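Local coordinates for GGDEF family protein (Caulobacter vibrioides, PDB 3U2A) that belongs to the GGDEF family and is built, in the fragment modelled, around a PdeA-like PAS domain that associates with a second copy of itself, at residues A[28-32]-A[33-37]; A[70-73]-A[74-77]; A[100-104]-A[105-109]. One frame throughout, in Å; residues are numbered along the deposited sequence. Where two conformers were deposited one is given.

The three contacts follow one another along the chain of a PAS-type domain. Contact 1 is the turn of the hairpin formed by strands 25-30 and 35-40, contact 2 the C-terminal end of helix 68-75, and contact 3 the loop joining strands 98-102 and 109-113. Contacts 1 and 2 have their centres about 12 Å apart. For contacts 1 and 3 the separation of centres is about 11 Å, and for contacts 2 and 3 about 13 Å. The two hairpins sit side by side on one antiparallel sheet, and the helix end lies against them through Trp-29 and Trp-102. Contacts 1 and 3 also meet the second subunit, so both turns take part in the assembly.

Contact 1: residues A[28-32]-A[33-37]; sequences IWEPE and TDRLR
The indole of Trp-29 runs the edge of its six-membered ring, CE3, CZ3 and CH2, alongside the returning backbone of Asp-34 to Leu-36. Trp-29 CE3 lies 3.4 Å from Arg-35 O, and Leu-36 N sits at the ring edge. CG stands anti to the backbone N (chi1 164°), which carries the ring along the hairpin toward its turn, where Asp-34 OD1 lies 3.5 Å from Trp-29 CH2, near the ring plane. Carboxylate and ring are turned 76° against each other. On the same face of the sheet, Trp-29 CB packs 3.9 Å from Leu-36 CD1, the two residues forming a non-hydrogen-bonded antiparallel pair.

The other face, with Ile-28, Glu-30, Arg-35 and Arg-37, mixes apolar and charged groups. Glu-30 divides its carboxylate between two partners: OE1 lies 2.9 Å from Thr-33 OG1, while OE2 makes a salt bridge of 2.8 Å with Arg-37 NH1. As a hydrogen bond this pair is weak, strongly bent at nitrogen, and the carboxylate and guanidinium planes are 64° apart. Ile-28 CD1 lies over one face of the guanidinium and Glu-30 OE2 at its edge; the stronger polar partner is Ile-9 O of the second subunit, bonded to Arg-37 NH2.

The backbone shows how a turn can be joined to a regular ladder. Ile-28 with Arg-37 and Glu-30 with Arg-35 are hydrogen-bonded pairs, but Asp-34 also faces Glu-30, giving a G1 beta bulge. Glu-30 O is gripped twice, by Thr-33 N at 3.1 Å and by Arg-35 N at 3.3 Å.

This turn closes the hairpin of strands 25-30 and 35-40, flanked by strands 53-54 and 109-113. Asp-34 OD1 bonds to Ser-56 OG on helix 56-62 and Trp-29 NE1 to Leu-75 O on helix 68-75.

Contact 2: residues A[70-73]-A[74-77]; sequences QAEE and VLKP
The carboxylate of Glu-73 is met at OE2 by Lys-76 NZ, on the syn side and 22° out of its plane, in a salt bridge of 2.8 Å; its other oxygen, OE1, pairs with Arg-78. The Glu-72 carboxylate forms a salt bridge through OE2 with Arg-60 of helix 56-62, while Glu-72 OE1 rests 3.7 Å from Leu-75 CD1.

Two different routes bring these groups into place. Lys-76 is extended beyond CG and runs side by side with Glu-73, whose own chain bends at chi2 (-58°), so that CE as well as NZ lies against OE2. At its root the lysine stays close to the helix, with Lys-76 CG 3.4 Å from Glu-72 O. Glu-72 bends the opposite way at chi2 (59°) and crosses Leu-75 at about a right angle.

The backbone illustrates how a helix runs out. Val-74 N bonds to Ala-71 O at 3.1 Å, an i to i-3 link, whereas Lys-76 N closes a full i to i-4 turn on Glu-72 O at 2.9 Å. That same oxygen takes a weak bond from Leu-75 N. Beyond this point a water sits between two carbonyls, 2.9 Å from Glu-73 O and 2.6 Å from Lys-76 O, linking the last helical turn to the chain that leaves it.

The end of helix 68-75 packs on helix 56-62 and strand 83-86: Ala-71, Val-74 and Leu-75 lie on Phe-59 of the former, while Glu-73 and Val-74 touch Ala-86 of the latter. Phe-88, in a loop, also packs on Ala-71 and Val-74.

Contact 3: residues A[100-104]-A[105-109]; sequences GVWLE and EGVRA
CH-pi packing joins Trp-102 to Ala-109, an antiparallel non-hydrogen-bonded pair at the base of the loop: Ala-109 CB sits over the indole face, 3.6 Å from the centroid of the five-membered ring of Trp-102. The ring's far corner touches the loop, Trp-102 CZ3 lying 3.8 Å from Val-107 CG1. Leu-103 CD1 lies over one face of the Arg-108 guanidinium, 3.5 Å from Arg-108 NH1.

Hydrogen bonding closes the loop. Leu-103 N bonds to Arg-108 O at 2.8 Å with an N-H...O angle of 166°. Arg-108, bent at chi2 and chi3, folds back so that Arg-108 NH1 donates a hydrogen bond of 3.0 Å to Glu-105 O, which lies in the guanidinium plane.

Of a different kind, Ala-109 CA makes a CA-H...O contact with Val-101 O, 3.3 Å.

Water links carbonyls of the loop: one molecule lies 2.7 Å from Leu-103 O and 2.8 Å from Gly-106 O while accepting from Arg-108 N. Another bridges Glu-104 O and Gly-106 O.

The loop joins two adjacent strands of the PAS sheet, 98-102 and 109-113, with strand 25-30 alongside the latter. Trp-102 reaches across to Pro-31 and to the chain leaving helix 68-75, while Arg-108 NH2 forms a salt bridge with Glu-17 of the second subunit.

Contact 1: residues A[28-32]-A[33-37]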
loop_
_atom_site.group_PDB
_atom_site.type_symbol
_atom_site.label_atom_id
_atom_site.label_comp_id
_atom_site.label_asym_id
_atom_site.label_seq_id
_atom_site.Cartn_x
_atom_site.Cartn_y
_atom_site.Cartn_z
ATOM N N ILE A 28 -4.157 9.790 -5.282
ATOM C CA ILE A 28 -5.377 10.009 -6.049
ATOM C C ILE A 28 -5.085 11.082 -7.096
ATOM O O ILE A 28 -4.518 12.127 -6.776
ATOM C CB ILE A 28 -6.570 10.428 -5.154
ATOM C CG1 ILE A 28 -6.937 9.291 -4.188
ATOM C CG2 ILE A 28 -7.792 10.785 -6.012
ATOM C CD1 ILE A 28 -7.908 9.679 -3.099
ATOM N N TRP A 29 -5.477 10.803 -8.338
ATOM C CA TRP A 29 -5.264 11.724 -9.456
ATOM C C TRP A 29 -6.611 12.192 -10.000
ATOM O O TRP A 29 -7.478 11.380 -10.365
ATOM C CB TRP A 29 -4.376 11.065 -10.537
ATOM C CG TRP A 29 -4.393 11.761 -11.888
ATOM C CD1 TRP A 29 -4.676 11.193 -13.107
ATOM C CD2 TRP A 29 -4.109 13.141 -12.147
ATOM N NE1 TRP A 29 -4.597 12.142 -14.102
ATOM C CE2 TRP A 29 -4.249 13.344 -13.538
ATOM C CE3 TRP A 29 -3.755 14.230 -11.336
ATOM C CZ2 TRP A 29 -4.049 14.595 -14.134
ATOM C CZ3 TRP A 29 -3.554 15.468 -11.928
ATOM C CH2 TRP A 29 -3.705 15.641 -13.316
ATOM N N GLU A 30 -6.806 13.504 -10.002
ATOM C CA GLU A 30 -8.073 14.088 -10.454
ATOM C C GLU A 30 -7.808 15.039 -11.616
ATOM O O GLU A 30 -7.517 16.226 -11.387
ATOM C CB GLU A 30 -8.740 14.876 -9.321
ATOM C CG GLU A 30 -9.140 14.073 -8.095
ATOM C CD GLU A 30 -9.568 14.969 -6.928
ATOM O OE1 GLU A 30 -9.655 16.213 -7.103
ATOM O OE2 GLU A 30 -9.803 14.429 -5.830
ATOM N N PRO A 31 -7.889 14.536 -12.865
ATOM C CA PRO A 31 -7.596 15.411 -14.001
ATOM C C PRO A 31 -8.532 16.619 -14.113
ATOM O O PRO A 31 -8.109 17.655 -14.609
ATOM C CB PRO A 31 -7.730 14.488 -15.225
ATOM C CG PRO A 31 -8.413 13.259 -14.735
ATOM C CD PRO A 31 -8.096 13.138 -13.281
ATOM N N GLU A 32 -9.778 16.488 -13.645
ATOM C CA GLU A 32 -10.741 17.595 -13.667
ATOM C C GLU A 32 -10.248 18.826 -12.915
ATOM O O GLU A 32 -10.576 19.951 -13.283
ATOM C CB GLU A 32 -12.060 17.151 -13.049
ATOM C CG GLU A 32 -12.898 16.320 -13.967
ATOM C CD GLU A 32 -13.676 17.176 -14.950
ATOM O OE1 GLU A 32 -14.099 18.301 -14.581
ATOM O OE2 GLU A 32 -13.870 16.717 -16.094
ATOM N N THR A 33 -9.468 18.595 -11.862
ATOM C CA THR A 33 -9.010 19.671 -10.973
ATOM C C THR A 33 -7.496 19.872 -11.056
ATOM O O THR A 33 -6.936 20.755 -10.386
ATOM C CB THR A 33 -9.407 19.383 -9.508
ATOM O OG1 THR A 33 -8.810 18.155 -9.091
ATOM C CG2 THR A 33 -10.922 19.270 -9.355
ATOM N N ASP A 34 -6.846 19.069 -11.900
ATOM C CA ASP A 34 -5.377 19.040 -12.034
ATOM C C ASP A 34 -4.667 18.848 -10.682
ATOM O O ASP A 34 -3.639 19.487 -10.405
ATOM C CB ASP A 34 -4.859 20.298 -12.753
ATOM C CG ASP A 34 -3.445 20.123 -13.273
ATOM O OD1 ASP A 34 -3.137 19.047 -13.815
ATOM O OD2 ASP A 34 -2.625 21.055 -13.135
ATOM N N ARG A 35 -5.240 17.979 -9.851
ATOM C CA ARG A 35 -4.741 17.726 -8.504
ATOM C C ARG A 35 -4.313 16.271 -8.342
ATOM O O ARG A 35 -5.139 15.355 -8.492
ATOM C CB ARG A 35 -5.813 18.053 -7.451
ATOM C CG ARG A 35 -6.160 19.531 -7.306
ATOM C CD ARG A 35 -7.148 19.746 -6.154
ATOM N NE ARG A 35 -7.502 21.153 -5.973
ATOM C CZ ARG A 35 -8.737 21.629 -6.078
ATOM N NH1 ARG A 35 -9.741 20.809 -6.348
ATOM N NH2 ARG A 35 -8.971 22.923 -5.903
ATOM N N LEU A 36 -3.029 16.065 -8.040
ATOM C CA LEU A 36 -2.517 14.763 -7.624
ATOM C C LEU A 36 -2.307 14.846 -6.110
ATOM O O LEU A 36 -1.568 15.706 -5.620
ATOM C CB LEU A 36 -1.189 14.424 -8.329
ATOM C CG LEU A 36 -0.523 13.128 -7.834
ATOM C CD1 LEU A 36 -1.247 11.903 -8.389
ATOM C CD2 LEU A 36 0.945 13.101 -8.191
ATOM N N ARG A 37 -2.963 13.971 -5.363
ATOM C CA ARG A 37 -2.795 13.942 -3.910
ATOM C C ARG A 37 -1.997 12.729 -3.457
ATOM O O ARG A 37 -2.175 11.629 -3.989
ATOM C CB ARG A 37 -4.165 13.968 -3.217
ATOM C CG ARG A 37 -4.905 15.303 -3.363
ATOM C CD ARG A 37 -6.411 15.093 -3.513
ATOM N NE ARG A 37 -7.023 14.553 -2.318
ATOM C CZ ARG A 37 -8.116 13.792 -2.295
ATOM N NH1 ARG A 37 -8.744 13.435 -3.418
ATOM N NH2 ARG A 37 -8.574 13.365 -1.137
#

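Contact 2: residues A[70-73]-A[74-77]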
loop_
_atom_site.group_PDB
_atom_site.type_symbol
_atom_site.label_atom_id
_atom_site.label_comp_id
_atom_site.label_asym_id
_atom_site.label_seq_id
_atom_site.Cartn_x
_atom_site.Cartn_y
_atom_site.Cartn_z
ATOM N N GLN A 70 7.054 7.338 -19.166
ATOM C CA GLN A 70 6.547 6.435 -18.130
ATOM C C GLN A 70 5.729 7.151 -17.043
ATOM O O GLN A 70 4.666 6.667 -16.662
ATOM C CB GLN A 70 7.668 5.578 -17.531
ATOM C CG GLN A 70 7.830 4.197 -18.195
ATOM C CD GLN A 70 6.582 3.303 -18.064
ATOM O OE1 GLN A 70 6.254 2.801 -16.977
ATOM N NE2 GLN A 70 5.889 3.102 -19.182
ATOM N N ALA A 71 6.202 8.314 -16.573
ATOM C CA ALA A 71 5.431 9.176 -15.653
ATOM C C ALA A 71 4.030 9.512 -16.171
ATOM O O ALA A 71 3.051 9.523 -15.409
ATOM C CB ALA A 71 6.201 10.467 -15.356
ATOM N N GLU A 72 3.945 9.792 -17.474
ATOM C CA GLU A 72 2.693 10.183 -18.103
ATOM C C GLU A 72 1.659 9.077 -18.056
ATOM O O GLU A 72 0.452 9.365 -18.080
ATOM C CB GLU A 72 2.923 10.626 -19.550
ATOM C CG GLU A 72 1.866 11.602 -20.077
ATOM C CD GLU A 72 1.792 12.890 -19.247
ATOM O OE1 GLU A 72 0.676 13.409 -19.062
ATOM O OE2 GLU A 72 2.839 13.376 -18.760
ATOM N N GLU A 73 2.120 7.823 -17.996
ATOM C CA GLU A 73 1.216 6.672 -17.896
ATOM C C GLU A 73 0.353 6.705 -16.627
ATOM O O GLU A 73 -0.735 6.124 -16.607
ATOM C CB GLU A 73 1.974 5.346 -18.007
ATOM C CG GLU A 73 2.597 5.078 -19.387
ATOM C CD GLU A 73 1.572 5.070 -20.509
ATOM O OE1 GLU A 73 0.558 4.361 -20.382
ATOM O OE2 GLU A 73 1.774 5.778 -21.518
ATOM N N VAL A 74 0.833 7.382 -15.578
ATOM C CA VAL A 74 0.013 7.643 -14.394
ATOM C C VAL A 74 -1.134 8.638 -14.685
ATOM O O VAL A 74 -2.290 8.383 -14.316
ATOM C CB VAL A 74 0.857 8.125 -13.176
ATOM C CG1 VAL A 74 -0.047 8.375 -11.968
ATOM C CG2 VAL A 74 1.951 7.112 -12.829
ATOM N N LEU A 75 -0.810 9.747 -15.355
ATOM C CA LEU A 75 -1.734 10.888 -15.531
ATOM C C LEU A 75 -2.725 10.744 -16.675
ATOM O O LEU A 75 -3.782 11.385 -16.647
ATOM C CB LEU A 75 -0.958 12.182 -15.775
ATOM C CG LEU A 75 0.138 12.584 -14.779
ATOM C CD1 LEU A 75 0.891 13.787 -15.338
ATOM C CD2 LEU A 75 -0.456 12.901 -13.410
ATOM N N LYS A 76 -2.372 9.934 -17.675
ATOM C CA LYS A 76 -3.212 9.732 -18.861
ATOM C C LYS A 76 -4.610 9.294 -18.464
ATOM O O LYS A 76 -4.759 8.270 -17.807
ATOM C CB LYS A 76 -2.612 8.658 -19.776
ATOM C CG LYS A 76 -1.628 9.199 -20.777
ATOM C CD LYS A 76 -1.286 8.148 -21.819
ATOM C CE LYS A 76 -0.023 8.554 -22.557
ATOM N NZ LYS A 76 0.520 7.427 -23.350
ATOM N N PRO A 77 -5.648 10.056 -18.870
ATOM C CA PRO A 77 -7.009 9.605 -18.523
ATOM C C PRO A 77 -7.352 8.287 -19.202
ATOM O O PRO A 77 -6.876 8.007 -20.311
ATOM C CB PRO A 77 -7.913 10.734 -19.055
ATOM C CG PRO A 77 -7.017 11.902 -19.261
ATOM C CD PRO A 77 -5.652 11.358 -19.558
HETATM O O HOH W 1 -3.633 6.471 -16.333
#

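Contact 3: residues A[100-104]-A[105-109]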
loop_
_atom_site.group_PDB
_atom_site.type_symbol
_atom_site.label_atom_id
_atom_site.label_comp_id
_atom_site.label_asym_id
_atom_site.label_seq_id
_atom_site.Cartn_x
_atom_site.Cartn_y
_atom_site.Cartn_z
ATOM N N GLY A 100 -2.566 1.193 -9.794
ATOM C CA GLY A 100 -3.910 1.588 -9.373
ATOM C C GLY A 100 -4.915 1.342 -10.478
ATOM O O GLY A 100 -4.713 0.465 -11.324
ATOM N N VAL A 101 -6.001 2.107 -10.454
ATOM C CA VAL A 101 -7.077 1.915 -11.425
ATOM C C VAL A 101 -7.857 3.212 -11.573
ATOM O O VAL A 101 -7.870 4.040 -10.653
ATOM C CB VAL A 101 -8.034 0.737 -10.978
ATOM C CG1 VAL A 101 -9.040 1.202 -9.974
ATOM C CG2 VAL A 101 -8.760 0.127 -12.166
ATOM N N TRP A 102 -8.502 3.383 -12.727
ATOM C CA TRP A 102 -9.484 4.439 -12.920
ATOM C C TRP A 102 -10.788 4.035 -12.218
ATOM O O TRP A 102 -11.300 2.921 -12.396
ATOM C CB TRP A 102 -9.620 4.814 -14.416
ATOM C CG TRP A 102 -8.391 5.586 -14.799
ATOM C CD1 TRP A 102 -7.159 5.075 -15.092
ATOM C CD2 TRP A 102 -8.244 7.009 -14.794
ATOM N NE1 TRP A 102 -6.253 6.100 -15.297
ATOM C CE2 TRP A 102 -6.894 7.295 -15.117
ATOM C CE3 TRP A 102 -9.124 8.074 -14.552
ATOM C CZ2 TRP A 102 -6.403 8.601 -15.206
ATOM C CZ3 TRP A 102 -8.637 9.377 -14.642
ATOM C CH2 TRP A 102 -7.293 9.627 -14.975
ATOM N N LEU A 103 -11.265 4.933 -11.364
ATOM C CA LEU A 103 -12.400 4.657 -10.480
ATOM C C LEU A 103 -13.741 4.694 -11.214
ATOM O O LEU A 103 -13.821 5.121 -12.364
ATOM C CB LEU A 103 -12.390 5.621 -9.287
ATOM C CG LEU A 103 -11.081 5.648 -8.485
ATOM C CD1 LEU A 103 -11.147 6.662 -7.370
ATOM C CD2 LEU A 103 -10.715 4.255 -7.937
ATOM N N GLU A 104 -14.792 4.216 -10.546
ATOM C CA GLU A 104 -16.119 4.169 -11.144
ATOM C C GLU A 104 -16.843 5.516 -11.160
ATOM O O GLU A 104 -17.633 5.803 -12.061
ATOM C CB GLU A 104 -16.968 3.115 -10.420
ATOM C CG GLU A 104 -16.460 1.702 -10.615
ATOM C CD GLU A 104 -16.445 1.296 -12.079
ATOM O OE1 GLU A 104 -17.520 1.316 -12.717
ATOM O OE2 GLU A 104 -15.360 0.960 -12.588
ATOM N N GLU A 105 -16.562 6.337 -10.159
ATOM C CA GLU A 105 -17.232 7.605 -9.997
ATOM C C GLU A 105 -16.313 8.748 -10.434
ATOM O O GLU A 105 -15.199 8.888 -9.926
ATOM C CB GLU A 105 -17.669 7.744 -8.534
ATOM C CG GLU A 105 -18.224 9.083 -8.161
ATOM C CD GLU A 105 -19.025 9.047 -6.876
ATOM O OE1 GLU A 105 -19.584 10.109 -6.519
ATOM O OE2 GLU A 105 -19.095 7.973 -6.230
ATOM N N GLY A 106 -16.793 9.558 -11.375
ATOM C CA GLY A 106 -16.003 10.650 -11.944
ATOM C C GLY A 106 -14.944 10.154 -12.920
ATOM O O GLY A 106 -14.973 8.998 -13.368
ATOM N N VAL A 107 -14.036 11.051 -13.283
ATOM C CA VAL A 107 -12.904 10.719 -14.128
ATOM C C VAL A 107 -11.693 10.911 -13.211
ATOM O O VAL A 107 -11.122 11.993 -13.142
ATOM C CB VAL A 107 -12.829 11.588 -15.435
ATOM C CG1 VAL A 107 -11.596 11.229 -16.255
ATOM C CG2 VAL A 107 -14.088 11.397 -16.310
ATOM N N ARG A 108 -11.357 9.849 -12.476
ATOM C CA ARG A 108 -10.349 9.877 -11.398
ATOM C C ARG A 108 -9.639 8.530 -11.329
ATOM O O ARG A 108 -10.240 7.484 -11.628
ATOM C CB ARG A 108 -11.023 10.113 -10.038
ATOM C CG ARG A 108 -11.836 11.382 -9.924
ATOM C CD ARG A 108 -13.006 11.185 -8.973
ATOM N NE ARG A 108 -12.553 10.917 -7.616
ATOM C CZ ARG A 108 -12.912 9.876 -6.872
ATOM N NH1 ARG A 108 -13.764 8.954 -7.323
ATOM N NH2 ARG A 108 -12.412 9.770 -5.651
ATOM N N ALA A 109 -8.375 8.553 -10.899
ATOM C CA ALA A 109 -7.605 7.328 -10.656
ATOM C C ALA A 109 -7.027 7.356 -9.246
ATOM O O ALA A 109 -6.847 8.419 -8.660
ATOM C CB ALA A 109 -6.485 7.185 -11.692
HETATM O O HOH W 2 -12.825 7.296 -13.709
HETATM O O HOH W 3 -19.313 8.529 -13.436
HETATM O O HOH W 4 -17.140 7.505 -14.543
#